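Local atomic coordinates of acyl-CoA thioesterase II TesB2 (Mycobacterium marinum, PDB entry 3U0A), a protein that probably hydrolyses fatty acyl-CoA thioesters to free fatty acids and coenzyme A, as a member of the C/M/P thioester hydrolase family. Residues L11-L16 against L46-R51. Residues are numbered along the deposited sequence; the frame is centred on the assembly and turned at random.
Sequences LDLEQL and LVSAVR. With NA (sodium ion), chain G; SO4 (sulfate ion), chain D.
Leu-13 CD1 lies against Val-47 CG1 at 3.9 Å and, on the next residue of the helix, meets the hydroxyl of Ser-48, where the chain leading into strand 14-17 passes the C-terminal part of helix 34-51. CG of Leu-13 stands beside the backbone N, anti to the carbonyl carbon, and CD1 reaches on toward the helix; the side chain is buried, while the carbonyl serves a different partner. Arg-51 NH2 gives a hydrogen bond to Leu-13 O, 3.0 Å long and bent to 137° at the hydrogen; the donor is tilted 33° from the carbonyl plane. A bend at chi3 in the otherwise extended arginine chain helps bring the guanidinium to this oxygen, and the same NH2 passes 3.8 Å from Leu-13 CB. Farther along the strand, Gln-15 OE1 is 3.7 Å from Arg-51 NH1, the amide plane standing 86° to the guanidinium. Upstream, Leu-11 CD1 touches Val-47 CG2 at 3.9 Å, the two side chains crossing at about a right angle, so the two methyls of Val-47 serve different leucines.

Tyr-21 of strand 20-23 packs on Leu-13, Gln-15, Ser-48 and Arg-51, and Phe-78 of strand 76-85 adds to the burial of Leu-13 and Ser-48; Cys-191 of helix 186-200 meets both Leu-11 and Val-47. Val-50 O binds a sodium ion at 2.8 Å, with Val-53 O as another ligand. Gln-15 NE2 makes a weak 2.8 Å hydrogen bond to O3 of a sulfate, probably from the crystallisation liquor, which Arg-82 also holds.

The segment leading into strand 14-17, outermost in this chain, is thus joined to the helix of the first hotdog domain by a largely buried aliphatic contact and one charged donor, which satisfies a backbone oxygen rather than a carboxylate.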
loop_
_atom_site.group_PDB
_atom_site.type_symbol
_atom_site.label_atom_id
_atom_site.label_comp_id
_atom_site.label_asym_id
_atom_site.label_seq_id
_atom_site.Cartn_x
_atom_site.Cartn_y
_atom_site.Cartn_z
ATOM N N LEU A 11 6.992 21.762 -5.505
ATOM C CA LEU A 11 5.705 22.339 -5.853
ATOM C C LEU A 11 5.765 23.193 -7.121
ATOM O O LEU A 11 4.739 23.484 -7.701
ATOM C CB LEU A 11 5.159 23.149 -4.670
ATOM C CG LEU A 11 4.225 22.362 -3.728
ATOM C CD1 LEU A 11 4.836 21.076 -3.164
ATOM C CD2 LEU A 11 3.810 23.305 -2.619
ATOM N N ASP A 12 6.968 23.532 -7.570
ATOM C CA ASP A 12 7.171 24.398 -8.731
ATOM C C ASP A 12 7.034 23.584 -10.017
ATOM O O ASP A 12 7.948 22.874 -10.397
ATOM C CB ASP A 12 8.564 25.094 -8.613
ATOM C CG ASP A 12 8.879 26.101 -9.782
ATOM O OD1 ASP A 12 7.929 26.731 -10.359
ATOM O OD2 ASP A 12 10.108 26.288 -10.103
ATOM N N LEU A 13 5.871 23.663 -10.659
ATOM C CA LEU A 13 5.610 22.986 -11.929
ATOM C C LEU A 13 5.168 23.978 -12.992
ATOM O O LEU A 13 4.315 24.810 -12.718
ATOM C CB LEU A 13 4.462 21.987 -11.782
ATOM C CG LEU A 13 4.640 20.630 -11.105
ATOM C CD1 LEU A 13 3.274 19.947 -11.224
ATOM C CD2 LEU A 13 5.752 19.782 -11.706
ATOM N N GLU A 14 5.706 23.865 -14.201
ATOM C CA GLU A 14 5.199 24.605 -15.343
ATOM C C GLU A 14 3.998 23.872 -15.929
ATOM O O GLU A 14 4.056 22.682 -16.163
ATOM C CB GLU A 14 6.291 24.705 -16.426
ATOM C CG GLU A 14 5.923 25.593 -17.624
ATOM C CD GLU A 14 6.877 25.465 -18.825
ATOM O OE1 GLU A 14 7.809 24.609 -18.799
ATOM O OE2 GLU A 14 6.686 26.218 -19.810
ATOM N N GLN A 15 2.913 24.549 -16.226
ATOM C CA GLN A 15 1.822 23.847 -16.897
ATOM C C GLN A 15 1.874 24.044 -18.386
ATOM O O GLN A 15 1.744 25.136 -18.860
ATOM C CB GLN A 15 0.476 24.311 -16.393
ATOM C CG GLN A 15 -0.716 23.792 -17.179
ATOM C CD GLN A 15 -1.992 24.308 -16.579
ATOM O OE1 GLN A 15 -1.955 25.264 -15.831
ATOM N NE2 GLN A 15 -3.107 23.678 -16.866
ATOM N N LEU A 16 2.018 22.951 -19.105
ATOM C CA LEU A 16 2.146 22.966 -20.518
ATOM C C LEU A 16 0.804 22.954 -21.220
ATOM O O LEU A 16 0.714 23.461 -22.332
ATOM C CB LEU A 16 2.919 21.739 -20.962
ATOM C CG LEU A 16 4.344 21.586 -20.468
ATOM C CD1 LEU A 16 4.880 20.308 -21.030
ATOM C CD2 LEU A 16 5.173 22.781 -20.928
ATOM N N LEU A 46 2.635 13.736 -7.763
ATOM C CA LEU A 46 1.462 14.027 -6.914
ATOM C C LEU A 46 0.990 15.474 -7.054
ATOM O O LEU A 46 -0.215 15.735 -7.154
ATOM C CB LEU A 46 1.731 13.731 -5.435
ATOM C CG LEU A 46 0.627 14.118 -4.455
ATOM C CD1 LEU A 46 -0.639 13.331 -4.647
ATOM C CD2 LEU A 46 1.083 13.978 -3.024
ATOM N N VAL A 47 1.953 16.399 -7.078
ATOM C CA VAL A 47 1.626 17.804 -7.180
ATOM C C VAL A 47 0.851 18.043 -8.461
ATOM O O VAL A 47 -0.091 18.817 -8.472
ATOM C CB VAL A 47 2.877 18.679 -7.118
ATOM C CG1 VAL A 47 2.552 20.144 -7.446
ATOM C CG2 VAL A 47 3.506 18.549 -5.760
ATOM N N SER A 48 1.236 17.347 -9.523
ATOM C CA SER A 48 0.501 17.386 -10.795
ATOM C C SER A 48 -0.941 16.911 -10.686
ATOM O O SER A 48 -1.848 17.436 -11.346
ATOM C CB SER A 48 1.198 16.488 -11.804
ATOM O OG SER A 48 2.205 17.207 -12.471
ATOM N N ALA A 49 -1.127 15.856 -9.905
ATOM C CA ALA A 49 -2.435 15.340 -9.645
ATOM C C ALA A 49 -3.259 16.434 -8.928
ATOM O O ALA A 49 -4.383 16.690 -9.312
ATOM C CB ALA A 49 -2.329 14.061 -8.813
ATOM N N VAL A 50 -2.650 17.078 -7.928
ATOM C CA VAL A 50 -3.304 18.011 -7.046
ATOM C C VAL A 50 -3.817 19.275 -7.804
ATOM O O VAL A 50 -4.857 19.875 -7.459
ATOM C CB VAL A 50 -2.350 18.385 -5.897
ATOM C CG1 VAL A 50 -2.877 19.553 -5.075
ATOM C CG2 VAL A 50 -2.122 17.189 -5.012
ATOM N N ARG A 51 -3.111 19.642 -8.867
ATOM C CA ARG A 51 -3.468 20.841 -9.637
ATOM C C ARG A 51 -4.709 20.685 -10.518
ATOM O O ARG A 51 -5.314 21.677 -10.931
ATOM C CB ARG A 51 -2.260 21.325 -10.427
ATOM C CG ARG A 51 -1.344 22.036 -9.458
ATOM C CD ARG A 51 -0.177 22.770 -10.050
ATOM N NE ARG A 51 -0.511 23.693 -11.136
ATOM C CZ ARG A 51 0.395 24.492 -11.705
ATOM N NH1 ARG A 51 0.034 25.341 -12.689
ATOM N NH2 ARG A 51 1.671 24.466 -11.255
HETATM NA NA NA G . -6.397 20.405 -5.220
HETATM S S SO4 D . -7.069 23.298 -15.692
HETATM O O1 SO4 D . -8.203 22.422 -16.176
HETATM O O2 SO4 D . -6.785 23.017 -14.261
HETATM O O3 SO4 D . -5.823 23.004 -16.467
HETATM O O4 SO4 D . -7.404 24.765 -15.958
HETATM O O HOH W 1 -6.256 18.955 -3.299
#